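Local structure of head completion protein gp6 (Enterobacteria phage HK97, 3JVO) at residues I3-V8 / L31-A36. The protein forms a thirteen-subunit ring in the head-tail connector, binding the portal protein and gp7 and leaving an open central channel for viral DNA ejection. Numbering follows the deposited sequence.
Sequences IDVLDV and LYAQAA
Val-5 reaches helix 26-44 with both branches of its isopropyl group, and it is the one residue of 3-8 that makes close contact with 31-36. The backbones come nearest at Val-5 and Gln-34, whose CA atoms lie 6.0 Å apart, and the valine side chain points toward the helix. The first torsion of Val-5 divides the work: CG1 sits between the backbone N and the carbonyl carbon (chi1 64°) and lies 3.9 Å from Gln-34 CG, while CG2, anti to the backbone N, comes 3.7 Å from Ala-33 O. CG1 also meets the methyl of Ala-33, at 4.1 Å from CB, and passes close to Gln-34 N. The valine thus touches backbone atoms as well as side-chain carbons. Gln-34 runs across Val-5 at about a right angle; of its side chain, CG makes the approach, and the extended chain carries the amide onward. The same glutamine packs on Ala-57 of a neighbouring subunit. Asp-4 is the N-cap of the short, weakly bonded helical turn 5-8: its OD1 accepts from Leu-6 N at 2.9 Å (N-H...O 149°), met from above the carboxylate plane, 53° out of it. This bond caps the turn that Val-5 begins, alongside the backbone bond from Asp-7 N to Asp-4 O. Val-5 and Ala-33 are buried; Phe-14 of helix 11-17 touches both, and Phe-37 also packs on Val-5. With a mere 138 Å² buried and methyl groups at van der Waals distance, the chemistry implies apolar, undirected dispersion packing between the N-terminal turn and helix 26-44.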
ATOM      1  N   ILE G   3      31.004  24.078 -35.413  1.00 41.35           N
ATOM      2  CA  ILE G   3      30.362  23.047 -36.226  1.00 39.49           C
ATOM      3  C   ILE G   3      28.857  23.265 -36.286  1.00 38.65           C
ATOM      4  O   ILE G   3      28.202  23.523 -35.268  1.00 38.25           O
ATOM      5  CB  ILE G   3      30.686  21.621 -35.695  1.00 39.76           C
ATOM      6  CG1 ILE G   3      32.202  21.410 -35.631  1.00 39.40           C
ATOM      7  CG2 ILE G   3      30.040  20.542 -36.580  1.00 38.47           C
ATOM      8  CD1 ILE G   3      32.622  20.162 -34.905  1.00 40.21           C
ATOM      9  N   ASP G   4      28.312  23.171 -37.492  1.00 37.53           N
ATOM     10  CA  ASP G   4      26.877  23.243 -37.692  1.00 36.16           C
ATOM     11  C   ASP G   4      26.278  21.843 -37.484  1.00 34.93           C
ATOM     12  O   ASP G   4      26.642  20.898 -38.198  1.00 34.99           O
ATOM     13  CB  ASP G   4      26.585  23.750 -39.102  1.00 36.97           C
ATOM     14  CG  ASP G   4      25.099  23.768 -39.424  1.00 38.73           C
ATOM     15  OD1 ASP G   4      24.282  23.276 -38.610  1.00 42.16           O
ATOM     16  OD2 ASP G   4      24.741  24.270 -40.506  1.00 41.34           O
ATOM     17  N   VAL G   5      25.358  21.708 -36.524  1.00 32.90           N
ATOM     18  CA  VAL G   5      24.765  20.393 -36.206  1.00 31.45           C
ATOM     19  C   VAL G   5      24.177  19.690 -37.443  1.00 31.02           C
ATOM     20  O   VAL G   5      24.299  18.487 -37.574  1.00 30.40           O
ATOM     21  CB  VAL G   5      23.726  20.457 -35.041  1.00 31.68           C
ATOM     22  CG1 VAL G   5      22.540  21.292 -35.400  1.00 29.21           C
ATOM     23  CG2 VAL G   5      23.293  19.034 -34.624  1.00 30.01           C
ATOM     24  N   LEU G   6      23.584  20.451 -38.362  1.00 30.66           N
ATOM     25  CA  LEU G   6      22.999  19.872 -39.572  1.00 31.23           C
ATOM     26  C   LEU G   6      24.028  19.292 -40.565  1.00 31.78           C
ATOM     27  O   LEU G   6      23.648  18.566 -41.470  1.00 32.50           O
ATOM     28  CB  LEU G   6      22.040  20.857 -40.257  1.00 31.20           C
ATOM     29  CG  LEU G   6      20.817  21.263 -39.407  1.00 31.33           C
ATOM     30  CD1 LEU G   6      19.921  22.248 -40.159  1.00 29.80           C
ATOM     31  CD2 LEU G   6      20.019  20.036 -38.990  1.00 32.11           C
ATOM     32  N   ASP G   7      25.318  19.596 -40.384  1.00 32.22           N
ATOM     33  CA  ASP G   7      26.379  18.960 -41.175  1.00 32.18           C
ATOM     34  C   ASP G   7      26.788  17.641 -40.564  1.00 32.06           C
ATOM     35  O   ASP G   7      27.469  16.842 -41.205  1.00 32.22           O
ATOM     36  CB  ASP G   7      27.626  19.840 -41.231  1.00 32.71           C
ATOM     37  CG  ASP G   7      27.440  21.087 -42.075  1.00 33.54           C
ATOM     38  OD1 ASP G   7      26.572  21.083 -42.984  1.00 34.45           O
ATOM     39  OD2 ASP G   7      28.185  22.070 -41.821  1.00 34.06           O
ATOM     40  N   VAL G   8      26.412  17.446 -39.301  1.00 31.64           N
ATOM     41  CA  VAL G   8      26.687  16.227 -38.539  1.00 31.05           C
ATOM     42  C   VAL G   8      25.498  15.257 -38.697  1.00 31.11           C
ATOM     43  O   VAL G   8      25.680  14.102 -39.041  1.00 31.24           O
ATOM     44  CB  VAL G   8      26.945  16.576 -37.036  1.00 31.19           C
ATOM     45  CG1 VAL G   8      27.223  15.331 -36.194  1.00 30.76           C
ATOM     46  CG2 VAL G   8      28.098  17.588 -36.891  1.00 31.00           C
ATOM     47  N   LEU G  31      16.208  24.485 -33.942  1.00 28.15           N
ATOM     48  CA  LEU G  31      16.615  25.063 -32.660  1.00 27.40           C
ATOM     49  C   LEU G  31      16.879  23.964 -31.613  1.00 26.31           C
ATOM     50  O   LEU G  31      17.872  24.017 -30.863  1.00 25.86           O
ATOM     51  CB  LEU G  31      15.570  26.083 -32.172  1.00 27.74           C
ATOM     52  CG  LEU G  31      15.850  26.857 -30.877  1.00 31.16           C
ATOM     53  CD1 LEU G  31      14.865  28.040 -30.624  1.00 28.02           C
ATOM     54  CD2 LEU G  31      15.850  25.896 -29.638  1.00 34.99           C
ATOM     55  N   TYR G  32      16.016  22.954 -31.578  1.00 24.90           N
ATOM     56  CA  TYR G  32      16.201  21.833 -30.663  1.00 24.90           C
ATOM     57  C   TYR G  32      17.493  21.070 -30.992  1.00 24.58           C
ATOM     58  O   TYR G  32      18.226  20.663 -30.098  1.00 24.96           O
ATOM     59  CB  TYR G  32      15.033  20.845 -30.749  1.00 24.88           C
ATOM     60  CG  TYR G  32      13.676  21.334 -30.243  1.00 23.72           C
ATOM     61  CD1 TYR G  32      13.570  22.294 -29.244  1.00 23.00           C
ATOM     62  CD2 TYR G  32      12.498  20.804 -30.778  1.00 23.62           C
ATOM     63  CE1 TYR G  32      12.307  22.729 -28.779  1.00 23.99           C
ATOM     64  CE2 TYR G  32      11.233  21.234 -30.333  1.00 22.54           C
ATOM     65  CZ  TYR G  32      11.141  22.175 -29.336  1.00 24.22           C
ATOM     66  OH  TYR G  32       9.881  22.578 -28.900  1.00 25.16           O
ATOM     67  N   ALA G  33      17.738  20.871 -32.276  1.00 24.41           N
ATOM     68  CA  ALA G  33      18.927  20.161 -32.758  1.00 24.45           C
ATOM     69  C   ALA G  33      20.181  20.922 -32.348  1.00 25.42           C
ATOM     70  O   ALA G  33      21.143  20.322 -31.878  1.00 25.39           O
ATOM     71  CB  ALA G  33      18.873  19.989 -34.260  1.00 23.22           C
ATOM     72  N   GLN G  34      20.156  22.247 -32.528  1.00 26.21           N
ATOM     73  CA  GLN G  34      21.286  23.096 -32.173  1.00 26.47           C
ATOM     74  C   GLN G  34      21.526  23.073 -30.664  1.00 26.64           C
ATOM     75  O   GLN G  34      22.675  23.008 -30.215  1.00 25.88           O
ATOM     76  CB  GLN G  34      21.056  24.522 -32.661  1.00 26.36           C
ATOM     77  CG  GLN G  34      21.056  24.662 -34.207  1.00 27.21           C
ATOM     78  CD  GLN G  34      20.591  26.033 -34.664  1.00 29.14           C
ATOM     79  OE1 GLN G  34      19.897  26.744 -33.930  1.00 32.61           O
ATOM     80  NE2 GLN G  34      20.974  26.419 -35.886  1.00 28.29           N
ATOM     81  N   ALA G  35      20.438  23.119 -29.889  1.00 26.20           N
ATOM     82  CA  ALA G  35      20.512  23.090 -28.444  1.00 25.73           C
ATOM     83  C   ALA G  35      21.089  21.763 -27.967  1.00 26.46           C
ATOM     84  O   ALA G  35      21.926  21.737 -27.075  1.00 26.57           O
ATOM     85  CB  ALA G  35      19.143  23.320 -27.834  1.00 26.19           C
ATOM     86  N   ALA G  36      20.627  20.657 -28.550  1.00 26.19           N
ATOM     87  CA  ALA G  36      21.102  19.332 -28.155  1.00 27.20           C
ATOM     88  C   ALA G  36      22.575  19.150 -28.481  1.00 27.70           C
ATOM     89  O   ALA G  36      23.323  18.538 -27.716  1.00 27.98           O
ATOM     90  CB  ALA G  36      20.299  18.273 -28.835  1.00 26.66           C
TER